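Local coordinates for AB hydrolase-1 domain-containing protein (Thermoplasma acidophilum DSM 1728, PDB 3BDI) that is of unknown function but probably acts as a hydrolase of the alpha/beta hydrolase superfamily, in the ABHD14 family, at residues Leu152-Lys157 / Val161-Ser166; Asp10-Arg15 / Ile90-Lys95. All blocks are in the same frame, centred on the assembly; numbering follows the deposited sequence.

Contact 1 of 2, residues Leu152-Lys157 / Val161-Ser166; sequences LVWGSK and VPIALS
W154 NE1 donates to the carbonyl oxygen of V161, 2.9 Å from NE1 to O and nearly straight at 170°, inside the beta-alpha-beta unit of strand 150-155, helix 163-172 and strand 177-181 of the alpha/beta hydrolase fold. V161 O lies in the plane of the indole, whereas NE1 sits 40° above the carbonyl plane and so misses a lone pair. S166 covers one indole face: its CB stands 3.5 Å from the centroid of the six-membered ring, 18° off the normal, a CH-pi contact. Apolar carbons meet the ring as well, V161 CG1 lying 3.7 Å from W154 CZ2 and, in one of the two conformers of I163, its CD1 lying 3.4 Å from W154 CD1. With an alanine in place of W154, V161 O is likely to lose this donor and a gap to open beside S166 CB. In the second shell, D158 OD1 accepts from V161 N, Y169 packs on the indole and L178 on S166. S166 OG turns back to I163 O, three residues earlier, in a hydrogen bond that lies in the plane of that carbonyl.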
# COMPACT_ATOMS: atom_id res chain seq x y z
N LEU A 152 -4.19 -4.90 9.08
CA LEU A 152 -5.33 -5.15 8.20
C LEU A 152 -6.44 -4.22 8.59
O LEU A 152 -6.86 -4.16 9.75
CB LEU A 152 -5.78 -6.61 8.37
CG LEU A 152 -4.75 -7.67 8.01
CD1 LEU A 152 -5.21 -9.06 8.40
CD2 LEU A 152 -4.38 -7.68 6.55
N VAL A 153 -6.92 -3.42 7.64
CA VAL A 153 -7.98 -2.44 7.85
C VAL A 153 -9.15 -2.82 6.99
O VAL A 153 -8.99 -3.04 5.81
CB VAL A 153 -7.52 -1.00 7.54
CG1 VAL A 153 -8.65 -0.02 7.83
CG2 VAL A 153 -6.27 -0.62 8.36
N TRP A 154 -10.34 -2.87 7.57
CA TRP A 154 -11.56 -3.14 6.82
C TRP A 154 -12.63 -2.18 7.30
O TRP A 154 -12.72 -1.88 8.48
CB TRP A 154 -12.09 -4.56 7.08
CG TRP A 154 -12.07 -5.52 5.94
CD1 TRP A 154 -13.11 -5.82 5.07
CD2 TRP A 154 -11.00 -6.37 5.58
NE1 TRP A 154 -12.72 -6.79 4.20
CE2 TRP A 154 -11.44 -7.16 4.49
CE3 TRP A 154 -9.71 -6.55 6.07
CZ2 TRP A 154 -10.61 -8.15 3.91
CZ3 TRP A 154 -8.91 -7.51 5.51
CH2 TRP A 154 -9.36 -8.29 4.44
N GLY A 155 -13.50 -1.77 6.39
CA GLY A 155 -14.74 -1.09 6.77
C GLY A 155 -15.82 -2.08 7.18
O GLY A 155 -15.93 -3.13 6.58
N SER A 156 -16.62 -1.71 8.16
CA SER A 156 -17.67 -2.59 8.71
C SER A 156 -18.74 -2.90 7.70
O SER A 156 -19.40 -3.93 7.80
CB SER A 156 -18.30 -1.97 9.96
OG SER A 156 -19.04 -0.81 9.66
N LYS A 157 -18.87 -2.04 6.70
CA LYS A 157 -19.91 -2.18 5.65
C LYS A 157 -19.33 -2.69 4.33
O LYS A 157 -19.96 -2.56 3.27
CB LYS A 157 -20.64 -0.84 5.43
CG LYS A 157 -21.21 -0.26 6.68
CD LYS A 157 -21.79 1.14 6.44
CE LYS A 157 -23.22 1.12 6.06
NZ LYS A 157 -23.86 2.42 6.52
N VAL A 161 -14.91 -6.88 -0.65
CA VAL A 161 -14.05 -7.95 -0.20
C VAL A 161 -14.62 -8.36 1.15
O VAL A 161 -14.57 -7.61 2.12
CB VAL A 161 -12.55 -7.56 -0.10
CG1 VAL A 161 -11.72 -8.72 0.46
CG2 VAL A 161 -11.99 -7.10 -1.44
N PRO A 162 -15.23 -9.54 1.21
CA PRO A 162 -16.01 -9.90 2.37
C PRO A 162 -15.31 -9.76 3.72
O PRO A 162 -14.16 -10.13 3.85
CB PRO A 162 -16.31 -11.39 2.14
CG PRO A 162 -16.12 -11.64 0.73
CD PRO A 162 -15.26 -10.58 0.17
N ILE A 163 -16.03 -9.28 4.71
CA ILE A 163 -15.47 -9.07 6.04
C ILE A 163 -15.08 -10.41 6.71
O ILE A 163 -14.21 -10.44 7.57
CB ILE A 163 -16.44 -8.22 6.88
CG1 ILE A 163 -15.73 -7.64 8.11
CG2 ILE A 163 -17.67 -9.02 7.26
CD1 ILE A 163 -15.02 -6.34 7.85
N ALA A 164 -15.71 -11.52 6.31
CA ALA A 164 -15.28 -12.84 6.75
C ALA A 164 -13.80 -13.12 6.46
O ALA A 164 -13.12 -13.75 7.26
CB ALA A 164 -16.17 -13.93 6.13
N LEU A 165 -13.28 -12.61 5.33
CA LEU A 165 -11.86 -12.79 5.01
C LEU A 165 -10.96 -12.00 5.93
O LEU A 165 -9.81 -12.38 6.11
CB LEU A 165 -11.57 -12.38 3.55
CG LEU A 165 -12.05 -13.33 2.46
CD1 LEU A 165 -11.93 -12.62 1.13
CD2 LEU A 165 -11.22 -14.62 2.47
N SER A 166 -11.44 -10.87 6.45
CA SER A 166 -10.68 -10.11 7.42
C SER A 166 -10.20 -10.98 8.60
O SER A 166 -9.03 -10.94 8.98
CB SER A 166 -11.43 -8.87 7.92
OG SER A 166 -12.45 -9.17 8.85

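Contact 2 of 2, residues Asp10-Arg15 / Ile90-Lys95; sequences DVNGTR and IRDYLK
The hydroxyl of Y76 is hydrogen-bonded to both D92 OD2 and N12 ND2, the two side chains that meet across this contact, and so ties turn to helix from outside the two segments. N12 ND2 itself comes within 3.3 Å of D92 OD2, with the amide and carboxylate planes almost perpendicular, 86° apart. The other carboxylate oxygen, D92 OD1, lies over the face of the R91 guanidinium in one of the two conformers of that arginine, 2.9 Å from R91 NH2; there the salt bridge rests on charge alone, since no N-H points at the oxygen. The nearby positive charge would probably favour the ionised form of D92, though R91 also pairs with E88. Below the polar layer V11 reaches the helix with both methyls. Its CG1, anti to the backbone N (chi1 -175°), rests 3.9 Å from D92 CB, while CG2 meets the edge of the Y93 ring, 4.3 Å from CD1. The contact thus sets the beta hairpin of strands 5-11 and 14-21, at one margin of the central sheet, against helix 83-96. A type I' turn from V11 to T14 joins the two strands, and G13 takes backbone angles that favour glycine. D10 braces this turn in an Asx motif, OD2 accepting from G13 N at 3.1 Å. Across the ring from its backbone, Y93 OH is hydrogen-bonded to Q18 OE1 on the second hairpin strand.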
# COMPACT_ATOMS: atom_id res chain seq x y z
N ASP A 10 10.99 7.32 -14.44
CA ASP A 10 11.13 6.15 -15.26
C ASP A 10 11.37 4.96 -14.40
O ASP A 10 12.34 4.94 -13.62
CB ASP A 10 12.29 6.27 -16.23
CG ASP A 10 12.38 5.03 -17.16
OD1 ASP A 10 11.50 4.90 -18.02
OD2 ASP A 10 13.29 4.23 -16.99
N VAL A 11 10.52 3.94 -14.53
CA VAL A 11 10.70 2.66 -13.88
C VAL A 11 10.92 1.64 -14.99
O VAL A 11 9.99 1.13 -15.62
CB VAL A 11 9.52 2.29 -12.94
CG1 VAL A 11 9.85 0.99 -12.19
CG2 VAL A 11 9.25 3.45 -11.96
N ASN A 12 12.19 1.36 -15.29
CA ASN A 12 12.58 0.41 -16.33
C ASN A 12 11.82 0.56 -17.61
O ASN A 12 11.41 -0.42 -18.22
CB ASN A 12 12.55 -1.03 -15.81
CG ASN A 12 13.59 -1.26 -14.76
OD1 ASN A 12 14.77 -0.91 -14.96
ND2 ASN A 12 13.20 -1.80 -13.64
N GLY A 13 11.66 1.79 -18.05
CA GLY A 13 11.07 2.06 -19.36
C GLY A 13 9.60 2.46 -19.33
O GLY A 13 9.04 2.83 -20.36
N THR A 14 8.99 2.41 -18.15
CA THR A 14 7.59 2.82 -17.99
C THR A 14 7.55 4.15 -17.28
O THR A 14 8.13 4.29 -16.18
CB THR A 14 6.81 1.76 -17.21
OG1 THR A 14 6.78 0.56 -17.99
CG2 THR A 14 5.35 2.20 -16.94
N ARG A 15 6.83 5.10 -17.87
CA ARG A 15 6.68 6.43 -17.32
C ARG A 15 5.60 6.50 -16.23
O ARG A 15 4.41 6.48 -16.52
CB ARG A 15 6.40 7.44 -18.43
CG ARG A 15 6.40 8.91 -18.04
CD ARG A 15 6.05 9.74 -19.21
NE ARG A 15 6.10 11.18 -18.99
CZ ARG A 15 5.04 11.95 -18.79
NH1 ARG A 15 3.83 11.48 -18.70
NH2 ARG A 15 5.25 13.27 -18.66
N ILE A 90 6.71 -3.07 -7.54
CA ILE A 90 6.97 -2.41 -6.26
C ILE A 90 8.46 -2.41 -5.89
O ILE A 90 9.03 -1.38 -5.50
CB ILE A 90 6.07 -2.97 -5.14
CG1 ILE A 90 4.62 -2.58 -5.47
CG2 ILE A 90 6.53 -2.45 -3.74
CD1 ILE A 90 3.55 -3.04 -4.48
N ARG A 91 9.11 -3.56 -6.10
CA ARG A 91 10.56 -3.66 -5.91
C ARG A 91 11.31 -2.64 -6.76
O ARG A 91 12.16 -1.90 -6.27
CB ARG A 91 11.03 -5.05 -6.25
CG ARG A 91 12.51 -5.26 -5.98
CD ARG A 91 12.93 -6.61 -6.44
NE ARG A 91 13.35 -6.63 -7.84
CZ ARG A 91 12.60 -6.98 -8.88
NH1 ARG A 91 11.32 -7.30 -8.75
NH2 ARG A 91 13.14 -6.99 -10.08
N ASP A 92 10.98 -2.61 -8.05
CA ASP A 92 11.68 -1.74 -9.01
C ASP A 92 11.41 -0.26 -8.76
O ASP A 92 12.26 0.58 -8.99
CB ASP A 92 11.29 -2.13 -10.44
CG ASP A 92 11.86 -3.49 -10.87
OD1 ASP A 92 12.63 -4.09 -10.09
OD2 ASP A 92 11.45 -4.01 -11.94
N TYR A 93 10.19 0.04 -8.33
CA TYR A 93 9.75 1.40 -8.00
C TYR A 93 10.49 1.93 -6.78
O TYR A 93 10.97 3.05 -6.80
CB TYR A 93 8.23 1.39 -7.75
CG TYR A 93 7.70 2.70 -7.24
CD1 TYR A 93 7.61 3.81 -8.04
CD2 TYR A 93 7.34 2.82 -5.89
CE1 TYR A 93 7.13 4.98 -7.53
CE2 TYR A 93 6.84 3.97 -5.38
CZ TYR A 93 6.76 5.09 -6.19
OH TYR A 93 6.28 6.28 -5.70
N LEU A 94 10.63 1.10 -5.74
CA LEU A 94 11.42 1.51 -4.60
C LEU A 94 12.88 1.74 -5.01
O LEU A 94 13.46 2.77 -4.66
CB LEU A 94 11.29 0.49 -3.49
CG LEU A 94 9.93 0.36 -2.79
CD1 LEU A 94 9.97 -0.78 -1.77
CD2 LEU A 94 9.53 1.69 -2.11
N LYS A 95 13.44 0.84 -5.81
CA LYS A 95 14.83 0.96 -6.28
C LYS A 95 15.01 2.23 -7.09
O LYS A 95 16.00 2.94 -6.94
CB LYS A 95 15.22 -0.25 -7.12
CG LYS A 95 16.66 -0.23 -7.66
CD LYS A 95 17.03 -1.53 -8.37

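Contacts 1 and 2 meet the same eight-stranded sheet on opposite sides of the chain's centre, their own centres 31 Å apart and their nearest atoms about 14 Å apart. Contact 2 binds the N-terminal hairpin, which includes outermost strand 5-11, to helix 83-96; contact 1 lies near the other margin, one strand in from 177-181, and is local in sequence. Contact 1 is the one beside the probable active site: the loop between its segments holds D158, which with S108 and H186 is arranged in a way consistent with a Ser-His-Asp triad, and V161 packs on H186. Bound PEG lies about 4 Å from the N12 side chain in contact 2 and about 11 Å from G155 in contact 1.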